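Local coordinates for variable region-containing chitin-binding protein 3 (Branchiostoma floridae, PDB 1XT5), which probably binds and hydrolyses chitin in its full-length form, of which this part is the variable-type immunoglobulin domain, related to antigen-receptor variable regions, at residues Val53-Tyr58 / Ala84-Ala90; Val38-Leu42 / Leu89-Leu94; Val99-Gly104 / Leu129-Thr135; Gln2-Arg8 / Phe120-Lys125. One frame throughout, in Å; residues are numbered along the deposited sequence.

Contacts 1, 2 and 4 join parts of the two sheets of one V-type immunoglobulin sandwich; contact 3 packs the 99-104 turn on strand 122-132. Contacts 1 and 2 form the core, with centres about 5 Å apart: they share L89 and A90, and strands 50-58 and 38-44, which carry their first segments, are neighbours in the larger sheet. The chain between the segments of contact 4 includes all of contacts 1 and 2; its centre lies about 13 Å from that of contact 2. Contact 3 opens after contacts 1 and 2 have closed. Strand 122-132 serves contacts 3 and 4, centres about 29 Å apart, which secure the two chain ends on opposite sides of the domain.

Contact 1 of 4, residues Val53-Tyr58 / Ala84-Ala90; sequences VFKGNY and ASVANLA
Strand 53-58 in one sheet runs over strand 84-86 in the other, the axes of the two short segments approaching to 7.1 Å at 32° from parallel, with F54 facing A84 and V86, and N57 opposite L89 beyond the strand end. F54 has CG opposite its backbone N (chi1 177°), which lays the ring across the gap between the sheets. V86 CG2 settles over the centre of one ring face, 3.6 Å from the F54 ring centroid, while L89 CD2 meets the ring edge at F54 CE2, 3.9 Å away. The other branch of L89 climbs to the backbone, CD1 lying 3.5 Å from N57 C, while CD2 also sits against the backbone of G56. L89 CB in turn covers the rim of one face of the Y58 ring, 3.7 Å from Y58 CE1. The buried Y58 hydroxyl is held by two partners: A90 N donates to Y58 OH at 3.1 Å along a bent path of 135°, and E69 OE1 makes a further hydrogen bond. E69 also accepts from L89 N, so one carboxylate steadies both sides. At the opposite end V53 CG1 touches A84 CB at 3.9 Å. V53 and F54 form a classic beta bulge opposite W41. This is C' against D, in the usual naming, across the core of the V-type immunoglobulin sandwich.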
loop_
_atom_site.group_PDB
_atom_site.type_symbol
_atom_site.label_atom_id
_atom_site.label_comp_id
_atom_site.label_asym_id
_atom_site.label_seq_id
_atom_site.Cartn_x
_atom_site.Cartn_y
_atom_site.Cartn_z
ATOM N N VAL A 53 -7.623 1.303 -2.905
ATOM C CA VAL A 53 -7.854 1.276 -1.454
ATOM C C VAL A 53 -7.319 2.566 -0.812
ATOM O O VAL A 53 -7.995 3.247 -0.060
ATOM C CB VAL A 53 -7.247 0.025 -0.825
ATOM C CG1 VAL A 53 -7.420 0.033 0.667
ATOM C CG2 VAL A 53 -7.853 -1.217 -1.479
ATOM N N PHE A 54 -6.060 2.863 -1.104
ATOM C CA PHE A 54 -5.319 3.934 -0.500
ATOM C C PHE A 54 -4.306 4.450 -1.506
ATOM O O PHE A 54 -3.702 3.666 -2.232
ATOM C CB PHE A 54 -4.620 3.449 0.777
ATOM C CG PHE A 54 -3.745 4.497 1.456
ATOM C CD1 PHE A 54 -4.285 5.293 2.463
ATOM C CD2 PHE A 54 -2.421 4.671 1.075
ATOM C CE1 PHE A 54 -3.493 6.272 3.052
ATOM C CE2 PHE A 54 -1.631 5.672 1.642
ATOM C CZ PHE A 54 -2.210 6.427 2.635
ATOM N N LYS A 55 -4.035 5.746 -1.444
ATOM C CA LYS A 55 -2.918 6.346 -2.158
ATOM C C LYS A 55 -2.296 7.424 -1.252
ATOM O O LYS A 55 -3.028 8.136 -0.549
ATOM C CB LYS A 55 -3.306 6.927 -3.509
ATOM C CG LYS A 55 -2.193 7.308 -4.470
ATOM C CD LYS A 55 -2.700 7.797 -5.809
ATOM C CE LYS A 55 -1.600 8.185 -6.750
ATOM N NZ LYS A 55 -2.138 8.649 -8.072
ATOM N N GLY A 56 -0.992 7.576 -1.304
ATOM C CA GLY A 56 -0.356 8.635 -0.575
ATOM C C GLY A 56 1.055 8.895 -1.008
ATOM O O GLY A 56 1.700 8.060 -1.640
ATOM N N ASN A 57 1.560 10.067 -0.621
ATOM C CA ASN A 57 2.942 10.395 -0.849
ATOM C C ASN A 57 3.352 11.519 0.109
ATOM O O ASN A 57 2.559 12.390 0.407
ATOM C CB ASN A 57 3.241 10.868 -2.288
ATOM C CG ASN A 57 2.422 12.038 -2.769
ATOM O OD1 ASN A 57 1.326 11.926 -3.281
ATOM N ND2 ASN A 57 2.981 13.249 -2.601
ATOM N N TYR A 58 4.601 11.498 0.543
ATOM C CA TYR A 58 5.138 12.671 1.225
ATOM C C TYR A 58 5.173 13.851 0.245
ATOM O O TYR A 58 5.398 13.652 -0.952
ATOM C CB TYR A 58 6.572 12.408 1.686
ATOM C CG TYR A 58 6.671 11.397 2.800
ATOM C CD1 TYR A 58 7.301 10.180 2.611
ATOM C CD2 TYR A 58 6.148 11.638 4.052
ATOM C CE1 TYR A 58 7.424 9.255 3.616
ATOM C CE2 TYR A 58 6.254 10.701 5.070
ATOM C CZ TYR A 58 6.872 9.511 4.850
ATOM O OH TYR A 58 6.964 8.562 5.840
ATOM N N ALA A 84 -9.331 2.636 5.850
ATOM C CA ALA A 84 -7.997 2.281 5.442
ATOM C C ALA A 84 -7.035 3.432 5.780
ATOM O O ALA A 84 -7.318 4.594 5.467
ATOM C CB ALA A 84 -7.976 2.016 3.938
ATOM N N SER A 85 -5.881 3.097 6.330
ATOM C CA SER A 85 -4.887 4.113 6.654
ATOM C C SER A 85 -3.485 3.526 6.509
ATOM O O SER A 85 -3.306 2.320 6.636
ATOM C CB SER A 85 -5.138 4.682 8.060
ATOM O OG SER A 85 -5.032 3.700 9.073
ATOM N N VAL A 86 -2.514 4.398 6.304
ATOM C CA VAL A 86 -1.101 4.064 6.279
ATOM C C VAL A 86 -0.405 5.031 7.208
ATOM O O VAL A 86 -0.285 6.216 6.892
ATOM C CB VAL A 86 -0.538 4.101 4.840
ATOM C CG1 VAL A 86 0.966 3.865 4.834
ATOM C CG2 VAL A 86 -1.187 3.033 3.972
ATOM N N ALA A 87 0.066 4.544 8.352
ATOM C CA ALA A 87 0.658 5.417 9.370
ATOM C C ALA A 87 2.006 5.992 8.948
ATOM O O ALA A 87 2.354 7.099 9.397
ATOM C CB ALA A 87 0.845 4.655 10.677
ATOM N N ASN A 88 2.756 5.245 8.175
ATOM C CA ASN A 88 4.135 5.624 7.844
ATOM C C ASN A 88 4.364 5.342 6.374
ATOM O O ASN A 88 4.520 4.191 5.975
ATOM C CB ASN A 88 5.111 4.810 8.700
ATOM C CG ASN A 88 6.550 5.193 8.460
ATOM O OD1 ASN A 88 6.931 5.826 7.576
ATOM N ND2 ASN A 88 7.459 4.621 9.266
ATOM N N LEU A 89 4.384 6.403 5.533
ATOM C CA LEU A 89 4.526 6.152 4.115
ATOM C C LEU A 89 5.850 5.563 3.738
ATOM O O LEU A 89 5.968 4.917 2.678
ATOM C CB LEU A 89 4.262 7.452 3.335
ATOM C CG LEU A 89 2.830 7.941 3.316
ATOM C CD1 LEU A 89 2.752 9.356 2.802
ATOM C CD2 LEU A 89 1.927 7.037 2.502
ATOM N N ALA A 90 6.880 5.738 4.550
ATOM C CA ALA A 90 8.187 5.139 4.310
ATOM C C ALA A 90 8.197 3.658 4.655
ATOM O O ALA A 90 9.177 2.973 4.254
ATOM C CB ALA A 90 9.280 5.838 5.124
#

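Contact 2 of 4, residues Val38-Leu42 / Leu89-Leu94; sequences VISWL and LAAPTL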
loop_
_atom_site.group_PDB
_atom_site.type_symbol
_atom_site.label_atom_id
_atom_site.label_comp_id
_atom_site.label_asym_id
_atom_site.label_seq_id
_atom_site.Cartn_x
_atom_site.Cartn_y
_atom_site.Cartn_z
ATOM N N VAL A 38 5.436 7.343 -4.441
ATOM C CA VAL A 38 4.006 7.310 -4.240
ATOM C C VAL A 38 3.558 5.888 -3.962
ATOM O O VAL A 38 3.968 4.944 -4.658
ATOM C CB VAL A 38 3.264 7.984 -5.395
ATOM C CG1 VAL A 38 3.635 7.483 -6.757
ATOM C CG2 VAL A 38 1.757 7.871 -5.146
ATOM N N ILE A 39 2.777 5.768 -2.890
ATOM C CA ILE A 39 2.302 4.484 -2.386
ATOM C C ILE A 39 0.881 4.295 -2.805
ATOM O O ILE A 39 0.041 5.194 -2.600
ATOM C CB ILE A 39 2.361 4.479 -0.818
ATOM C CG1 ILE A 39 3.788 4.483 -0.293
ATOM C CG2 ILE A 39 1.541 3.356 -0.208
ATOM C CD1 ILE A 39 4.794 5.514 -0.696
ATOM N N SER A 40 0.557 3.132 -3.360
ATOM C CA SER A 40 -0.799 2.751 -3.669
ATOM C C SER A 40 -1.084 1.366 -3.096
ATOM O O SER A 40 -0.274 0.459 -3.244
ATOM C CB SER A 40 -1.013 2.682 -5.184
ATOM O OG SER A 40 -0.703 3.891 -5.822
ATOM N N TRP A 41 -2.215 1.223 -2.434
ATOM C CA TRP A 41 -2.768 -0.098 -2.095
ATOM C C TRP A 41 -3.957 -0.288 -3.003
ATOM O O TRP A 41 -4.851 0.567 -3.098
ATOM C CB TRP A 41 -3.159 -0.165 -0.637
ATOM C CG TRP A 41 -2.045 -0.391 0.315
ATOM C CD1 TRP A 41 -1.304 0.531 1.001
ATOM C CD2 TRP A 41 -1.504 -1.696 0.685
ATOM N NE1 TRP A 41 -0.353 -0.100 1.762
ATOM C CE2 TRP A 41 -0.473 -1.444 1.610
ATOM C CE3 TRP A 41 -1.840 -3.010 0.337
ATOM C CZ2 TRP A 41 0.238 -2.501 2.202
ATOM C CZ3 TRP A 41 -1.135 -4.040 0.918
ATOM C CH2 TRP A 41 -0.114 -3.793 1.855
ATOM N N LEU A 42 -3.962 -1.425 -3.707
ATOM C CA LEU A 42 -4.859 -1.721 -4.790
ATOM C C LEU A 42 -5.444 -3.115 -4.550
ATOM O O LEU A 42 -4.652 -4.054 -4.396
ATOM C CB LEU A 42 -4.108 -1.680 -6.114
ATOM C CG LEU A 42 -3.398 -0.363 -6.435
ATOM C CD1 LEU A 42 -2.393 -0.523 -7.564
ATOM C CD2 LEU A 42 -4.367 0.752 -6.710
ATOM N N LEU A 89 4.384 6.403 5.533
ATOM C CA LEU A 89 4.526 6.152 4.115
ATOM C C LEU A 89 5.850 5.563 3.738
ATOM O O LEU A 89 5.968 4.917 2.678
ATOM C CB LEU A 89 4.262 7.452 3.335
ATOM C CG LEU A 89 2.830 7.941 3.316
ATOM C CD1 LEU A 89 2.752 9.356 2.802
ATOM C CD2 LEU A 89 1.927 7.037 2.502
ATOM N N ALA A 90 6.880 5.738 4.550
ATOM C CA ALA A 90 8.187 5.139 4.310
ATOM C C ALA A 90 8.197 3.658 4.655
ATOM O O ALA A 90 9.177 2.973 4.254
ATOM C CB ALA A 90 9.280 5.838 5.124
ATOM N N ALA A 91 7.203 3.133 5.320
ATOM C CA ALA A 91 7.100 1.720 5.743
ATOM C C ALA A 91 5.607 1.398 5.673
ATOM O O ALA A 91 4.909 1.323 6.687
ATOM C CB ALA A 91 7.663 1.536 7.142
ATOM N N PRO A 92 5.049 1.340 4.447
ATOM C CA PRO A 92 3.632 1.587 4.212
ATOM C C PRO A 92 2.677 0.435 4.464
ATOM O O PRO A 92 1.699 0.225 3.715
ATOM C CB PRO A 92 3.623 2.036 2.740
ATOM C CG PRO A 92 4.750 1.228 2.129
ATOM C CD PRO A 92 5.818 1.286 3.182
ATOM N N THR A 93 2.810 -0.232 5.599
ATOM C CA THR A 93 1.808 -1.148 6.090
ATOM C C THR A 93 0.445 -0.498 6.109
ATOM O O THR A 93 0.283 0.635 6.589
ATOM C CB THR A 93 2.205 -1.575 7.507
ATOM O OG1 THR A 93 3.428 -2.268 7.383
ATOM C CG2 THR A 93 1.136 -2.369 8.229
ATOM N N LEU A 94 -0.538 -1.236 5.581
ATOM C CA LEU A 94 -1.928 -0.814 5.540
ATOM C C LEU A 94 -2.676 -1.329 6.774
ATOM O O LEU A 94 -2.560 -2.498 7.111
ATOM C CB LEU A 94 -2.578 -1.430 4.307
ATOM C CG LEU A 94 -4.085 -1.154 4.119
ATOM C CD1 LEU A 94 -4.326 0.307 3.800
ATOM C CD2 LEU A 94 -4.630 -2.040 3.013
#
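W41 is the core tryptophan of the immunoglobulin fold: it leaves strand 38-42, C in the usual naming, and sends its indole into the core, against the loop 89-94 that leads to the next strand of the facing sheet. The tight part is around that indole. L94 CB lies over one face, 3.6 Å from the centroid of the five-membered ring and 3.4 Å from W41 CE2, and L94 CD2 follows the face farther on, 3.9 Å from W41 CD2. A chi2 of 94° turns the indole broadside to this leucine. W41 also packs against C26 and C109, whose disulfide joins the two sheets, and against L24 and Y107, so the ring is enclosed by both sheets.

I39, two residues earlier on the same face of the strand, fits the loop less closely. Its CG2 meets P92 CB at 3.8 Å, the two side chains crossing at about a right angle, and its CD1 ends 3.6 Å from L89 O. L89 itself reaches back only as far as 4.2 Å, from CD2 to I39 CB. The outer side is looser still: A90 and A91 turn away from the strand and are partly exposed, and T93 points away too, its OG1 bonded to C26 N. P92 is the centre of an inverse gamma turn, closed by T93 N on A91 O. That turn presents P92 O to the indole edge, where W41 NE1 donates to it at 2.9 Å, the oxygen in the ring plane and the C=O aimed almost straight at the nitrogen (173°), though the N-H...O angle itself is bent to 148°.

Contact 3 of 4, residues Val99-Gly104 / Leu129-Thr135; sequences VHPQDG and LKVTGHT
V131, near the end of the last strand, plugs into the turn 99-104, the E-F turn of the immunoglobulin fold. Here D103 and G104 open the D-x-G-x-Y-x-C sequence, and D103 O takes the hydroxyl of Y107 in a tyrosine corner. Out along V131, CB comes 4.1 Å from P101 O. CG1, opposite the backbone N (chi1 -180°), leans toward H100 O. CG2 reaches deepest, 3.4 Å from G104 N and 3.9 Å from V99 CG1, so its methyl fits under the short 3-10 segment.

L129, two residues back on the same face, puts CD2 3.4 Å from D103 O. The turn itself is held by D103: OD2 accepts from H100 N and makes a salt bridge with R83. Farther out, P101 CB covers one face of the H134 ring, 3.8 Å from its centroid, the two side chains lying side by side. The C-terminus of this construct folds back on the strand, with H134 N and T135 N both donating to V131 O, and T135 OG1 accepts from V131 N at 2.8 Å, almost straight at 175°.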
loop_
_atom_site.group_PDB
_atom_site.type_symbol
_atom_site.label_atom_id
_atom_site.label_comp_id
_atom_site.label_asym_id
_atom_site.label_seq_id
_atom_site.Cartn_x
_atom_site.Cartn_y
_atom_site.Cartn_z
ATOM N N VAL A 99 -13.511 -4.659 9.230
ATOM C CA VAL A 99 -13.392 -5.480 8.046
ATOM C C VAL A 99 -14.713 -6.113 7.658
ATOM O O VAL A 99 -15.413 -6.725 8.460
ATOM C CB VAL A 99 -12.272 -6.532 8.250
ATOM C CG1 VAL A 99 -12.305 -7.565 7.182
ATOM C CG2 VAL A 99 -10.917 -5.855 8.323
ATOM N N HIS A 100 -15.074 -5.949 6.388
ATOM C CA HIS A 100 -16.336 -6.497 5.870
ATOM C C HIS A 100 -16.125 -7.878 5.276
ATOM O O HIS A 100 -15.035 -8.219 4.870
ATOM C CB HIS A 100 -16.877 -5.597 4.762
ATOM C CG HIS A 100 -17.380 -4.266 5.211
ATOM N ND1 HIS A 100 -16.713 -3.453 6.110
ATOM C CD2 HIS A 100 -18.516 -3.608 4.887
ATOM C CE1 HIS A 100 -17.461 -2.352 6.285
ATOM N NE2 HIS A 100 -18.578 -2.406 5.536
ATOM N N PRO A 101 -17.167 -8.659 5.230
ATOM C CA PRO A 101 -17.027 -10.003 4.578
ATOM C C PRO A 101 -16.333 -9.954 3.217
ATOM O O PRO A 101 -15.376 -10.714 2.887
ATOM C CB PRO A 101 -18.453 -10.497 4.510
ATOM C CG PRO A 101 -19.168 -9.841 5.638
ATOM C CD PRO A 101 -18.521 -8.456 5.741
ATOM N N GLN A 102 -16.717 -8.984 2.388
ATOM C CA GLN A 102 -16.152 -8.929 1.039
ATOM C C GLN A 102 -14.834 -8.189 0.991
ATOM O O GLN A 102 -14.334 -8.041 -0.143
ATOM C CB GLN A 102 -17.146 -8.241 0.125
ATOM C CG GLN A 102 -18.417 -9.067 0.019
ATOM C CD GLN A 102 -18.293 -10.572 -0.006
ATOM O OE1 GLN A 102 -18.654 -11.372 0.879
ATOM N NE2 GLN A 102 -17.736 -11.037 -1.110
ATOM N N ASP A 103 -14.279 -7.808 2.101
ATOM C CA ASP A 103 -12.928 -7.301 2.095
ATOM C C ASP A 103 -11.903 -8.406 1.877
ATOM O O ASP A 103 -10.740 -8.108 1.594
ATOM C CB ASP A 103 -12.579 -6.554 3.383
ATOM C CG ASP A 103 -13.192 -5.194 3.564
ATOM O OD1 ASP A 103 -13.689 -4.604 2.596
ATOM O OD2 ASP A 103 -13.204 -4.747 4.724
ATOM N N GLY A 104 -12.259 -9.707 1.992
ATOM C CA GLY A 104 -11.296 -10.728 1.629
ATOM C C GLY A 104 -10.873 -10.593 0.201
ATOM O O GLY A 104 -11.634 -10.186 -0.687
ATOM N N LEU A 129 -5.838 -11.183 2.120
ATOM C CA LEU A 129 -6.632 -11.029 3.331
ATOM C C LEU A 129 -7.725 -12.137 3.334
ATOM O O LEU A 129 -8.546 -12.163 2.441
ATOM C CB LEU A 129 -7.300 -9.683 3.378
ATOM C CG LEU A 129 -8.215 -9.450 4.609
ATOM C CD1 LEU A 129 -7.452 -9.651 5.900
ATOM C CD2 LEU A 129 -8.856 -8.074 4.468
ATOM N N LYS A 130 -7.640 -12.978 4.336
ATOM C CA LYS A 130 -8.661 -13.976 4.632
ATOM C C LYS A 130 -9.560 -13.447 5.709
ATOM O O LYS A 130 -9.096 -12.954 6.763
ATOM C CB LYS A 130 -8.048 -15.301 5.084
ATOM C CG LYS A 130 -7.254 -16.034 4.062
ATOM C CD LYS A 130 -6.557 -17.242 4.698
ATOM C CE LYS A 130 -6.017 -18.234 3.764
ATOM N NZ LYS A 130 -5.275 -19.361 4.407
ATOM N N VAL A 131 -10.866 -13.466 5.465
ATOM C CA VAL A 131 -11.860 -13.052 6.437
ATOM C C VAL A 131 -12.465 -14.317 7.012
ATOM O O VAL A 131 -13.128 -15.048 6.305
ATOM C CB VAL A 131 -12.893 -12.082 5.849
ATOM C CG1 VAL A 131 -13.907 -11.668 6.903
ATOM C CG2 VAL A 131 -12.207 -10.883 5.213
ATOM N N THR A 132 -12.225 -14.578 8.294
ATOM C CA THR A 132 -12.671 -15.807 8.932
ATOM C C THR A 132 -14.151 -15.993 8.778
ATOM O O THR A 132 -14.905 -15.067 9.075
ATOM C CB THR A 132 -12.308 -15.769 10.428
ATOM O OG1 THR A 132 -10.895 -15.429 10.507
ATOM C CG2 THR A 132 -12.568 -17.068 11.156
ATOM N N GLY A 133 -14.551 -17.176 8.335
ATOM C CA GLY A 133 -15.937 -17.472 8.164
ATOM C C GLY A 133 -16.550 -16.945 6.914
ATOM O O GLY A 133 -17.763 -17.134 6.722
ATOM N N HIS A 134 -15.750 -16.315 6.055
ATOM C CA HIS A 134 -16.255 -15.770 4.782
ATOM C C HIS A 134 -15.377 -16.210 3.632
ATOM O O HIS A 134 -15.893 -16.662 2.629
ATOM C CB HIS A 134 -16.392 -14.238 4.874
ATOM C CG HIS A 134 -17.456 -13.875 5.813
ATOM N ND1 HIS A 134 -17.384 -13.470 7.085
ATOM C CD2 HIS A 134 -18.781 -14.066 5.478
ATOM C CE1 HIS A 134 -18.648 -13.378 7.566
ATOM N NE2 HIS A 134 -19.506 -13.737 6.583
ATOM N N THR A 135 -14.061 -16.064 3.733
ATOM C CA THR A 135 -13.169 -16.500 2.682
ATOM C C THR A 135 -13.173 -18.024 2.635
ATOM O O THR A 135 -13.182 -18.643 1.560
ATOM C CB THR A 135 -11.741 -15.939 2.932
ATOM O OG1 THR A 135 -11.815 -14.494 3.011
ATOM C CG2 THR A 135 -10.809 -16.451 1.863
ATOM O OXT THR A 135 -13.205 -18.694 3.702
HETATM O O HOH W 1 -14.015 -12.582 1.914
#

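Contact 4 of 4, residues Gln2-Arg8 / Phe120-Lys125; sequences QSIMTVR and FGLDAK. With SO4 (sulfate ion), chain B.
M5 N donates to F120 O at 2.9 Å in a bond bent by barely a degree (179°). Two residues on, V7 N finds a side chain instead: D123 OD2 accepts at 2.9 Å, on its anti side and somewhat out of the carboxylate plane. V7 O is taken by another side chain, K125 NZ at 2.8 Å. The same ammonium forms a long salt bridge with D123, NZ to OD2 3.5 Å, probably favouring its charged form. These strands are A and G of a V-type immunoglobulin domain, running parallel within 10°. The other edge of 4-8 pairs with strand 22-31, through I4 with A31 and T6 with Q29.

Before the strand, Q2 CG, anti to the backbone N, lies over the rim of one F120 ring face; the bend at chi2 then lays the amide across the ring, planes 22° apart. Q2 NE2 donates to S3 O at 3.0 Å, on an in-plane lone pair, and also to a sulfate, probably from the crystallisation liquor (NE2 to O4 3.0 Å). S3 adds two bonds, N to O3 at 3.1 Å and OG to O2 at 2.7 Å; R117 NH2 and Q113 NE2 bind it as well.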
loop_
_atom_site.group_PDB
_atom_site.type_symbol
_atom_site.label_atom_id
_atom_site.label_comp_id
_atom_site.label_asym_id
_atom_site.label_seq_id
_atom_site.Cartn_x
_atom_site.Cartn_y
_atom_site.Cartn_z
ATOM N N GLN A 2 21.265 3.887 -11.724
ATOM C CA GLN A 2 19.866 3.583 -11.988
ATOM C C GLN A 2 19.060 3.520 -10.715
ATOM O O GLN A 2 19.394 2.778 -9.766
ATOM C CB GLN A 2 19.773 2.223 -12.705
ATOM C CG GLN A 2 18.341 1.839 -13.034
ATOM C CD GLN A 2 17.617 2.842 -13.908
ATOM O OE1 GLN A 2 18.029 3.093 -15.036
ATOM N NE2 GLN A 2 16.498 3.368 -13.431
ATOM N N SER A 3 17.972 4.289 -10.605
ATOM C CA SER A 3 17.053 4.166 -9.487
ATOM C C SER A 3 16.349 2.805 -9.582
ATOM O O SER A 3 15.900 2.462 -10.680
ATOM C CB SER A 3 15.961 5.214 -9.630
ATOM O OG SER A 3 16.418 6.567 -9.700
ATOM N N ILE A 4 16.292 2.061 -8.468
ATOM C CA ILE A 4 15.613 0.755 -8.496
ATOM C C ILE A 4 14.754 0.588 -7.260
ATOM O O ILE A 4 15.218 0.617 -6.134
ATOM C CB ILE A 4 16.604 -0.426 -8.631
ATOM C CG1 ILE A 4 17.502 -0.249 -9.870
ATOM C CG2 ILE A 4 15.840 -1.730 -8.640
ATOM C CD1 ILE A 4 18.543 -1.314 -10.046
ATOM N N MET A 5 13.469 0.382 -7.485
ATOM C CA MET A 5 12.499 0.106 -6.431
ATOM C C MET A 5 12.410 -1.341 -6.069
ATOM O O MET A 5 12.307 -2.193 -6.948
ATOM C CB MET A 5 11.129 0.581 -6.918
ATOM C CG MET A 5 10.056 0.519 -5.818
ATOM S SD MET A 5 10.267 1.723 -4.529
ATOM C CE MET A 5 9.778 3.217 -5.416
ATOM N N THR A 6 12.354 -1.669 -4.776
ATOM C CA THR A 6 12.080 -3.042 -4.366
ATOM C C THR A 6 11.105 -3.019 -3.197
ATOM O O THR A 6 11.437 -2.445 -2.133
ATOM C CB THR A 6 13.346 -3.796 -3.965
ATOM O OG1 THR A 6 14.242 -3.878 -5.072
ATOM C CG2 THR A 6 13.011 -5.239 -3.536
ATOM N N VAL A 7 9.963 -3.631 -3.374
ATOM C CA VAL A 7 8.969 -3.819 -2.311
ATOM C C VAL A 7 9.196 -5.173 -1.689
ATOM O O VAL A 7 9.547 -6.135 -2.345
ATOM C CB VAL A 7 7.547 -3.680 -2.919
ATOM C CG1 VAL A 7 6.457 -4.214 -1.981
ATOM C CG2 VAL A 7 7.251 -2.242 -3.290
ATOM N N ARG A 8 8.997 -5.244 -0.363
ATOM C CA ARG A 8 8.999 -6.499 0.373
ATOM C C ARG A 8 7.786 -6.582 1.262
ATOM O O ARG A 8 7.233 -5.582 1.720
ATOM C CB ARG A 8 10.308 -6.660 1.152
ATOM C CG ARG A 8 11.523 -6.844 0.263
ATOM C CD ARG A 8 12.808 -7.062 1.093
ATOM N NE ARG A 8 13.919 -7.362 0.188
ATOM C CZ ARG A 8 14.805 -6.814 -0.558
ATOM N NH1 ARG A 8 15.125 -5.521 -0.747
ATOM N NH2 ARG A 8 15.592 -7.675 -1.258
ATOM N N PHE A 120 12.349 0.056 -13.830
ATOM C CA PHE A 120 13.002 -0.042 -12.548
ATOM C C PHE A 120 12.313 0.769 -11.459
ATOM O O PHE A 120 12.532 0.503 -10.269
ATOM C CB PHE A 120 14.458 0.400 -12.613
ATOM C CG PHE A 120 15.342 -0.405 -13.560
ATOM C CD1 PHE A 120 15.682 0.105 -14.810
ATOM C CD2 PHE A 120 15.819 -1.643 -13.189
ATOM C CE1 PHE A 120 16.532 -0.588 -15.644
ATOM C CE2 PHE A 120 16.682 -2.304 -14.023
ATOM C CZ PHE A 120 17.041 -1.817 -15.252
ATOM N N GLY A 121 11.471 1.738 -11.825
ATOM C CA GLY A 121 10.938 2.692 -10.873
ATOM C C GLY A 121 9.683 2.322 -10.165
ATOM O O GLY A 121 9.166 3.145 -9.405
ATOM N N LEU A 122 9.125 1.112 -10.356
ATOM C CA LEU A 122 7.939 0.640 -9.689
ATOM C C LEU A 122 8.173 -0.776 -9.178
ATOM O O LEU A 122 8.842 -1.550 -9.862
ATOM C CB LEU A 122 6.686 0.622 -10.639
ATOM C CG LEU A 122 5.344 0.187 -10.057
ATOM C CD1 LEU A 122 4.238 0.884 -10.790
ATOM C CD2 LEU A 122 5.080 -1.328 -10.147
ATOM N N ASP A 123 7.593 -1.122 -8.024
ATOM C CA ASP A 123 7.473 -2.529 -7.663
ATOM C C ASP A 123 6.161 -2.709 -6.933
ATOM O O ASP A 123 5.577 -1.733 -6.436
ATOM C CB ASP A 123 8.678 -3.025 -6.850
ATOM C CG ASP A 123 8.792 -4.527 -6.752
ATOM O OD1 ASP A 123 8.179 -5.243 -7.601
ATOM O OD2 ASP A 123 9.492 -5.009 -5.849
ATOM N N ALA A 124 5.704 -3.938 -6.828
ATOM C CA ALA A 124 4.470 -4.250 -6.108
ATOM C C ALA A 124 4.506 -5.702 -5.687
ATOM O O ALA A 124 4.990 -6.553 -6.432
ATOM C CB ALA A 124 3.239 -4.009 -7.003
ATOM N N LYS A 125 3.939 -5.982 -4.513
ATOM C CA LYS A 125 3.729 -7.332 -4.026
ATOM C C LYS A 125 2.354 -7.393 -3.393
ATOM O O LYS A 125 1.841 -6.372 -2.912
ATOM C CB LYS A 125 4.780 -7.774 -3.018
ATOM C CG LYS A 125 6.140 -7.993 -3.631
ATOM C CD LYS A 125 7.188 -8.415 -2.644
ATOM C CE LYS A 125 8.444 -9.007 -3.277
ATOM N NZ LYS A 125 9.051 -8.100 -4.255
HETATM S S SO4 B . 16.178 7.051 -13.164
HETATM O O1 SO4 B . 16.414 8.355 -13.932
HETATM O O2 SO4 B . 15.270 7.342 -12.046
HETATM O O3 SO4 B . 17.371 6.468 -12.718
HETATM O O4 SO4 B . 15.515 6.142 -14.093
#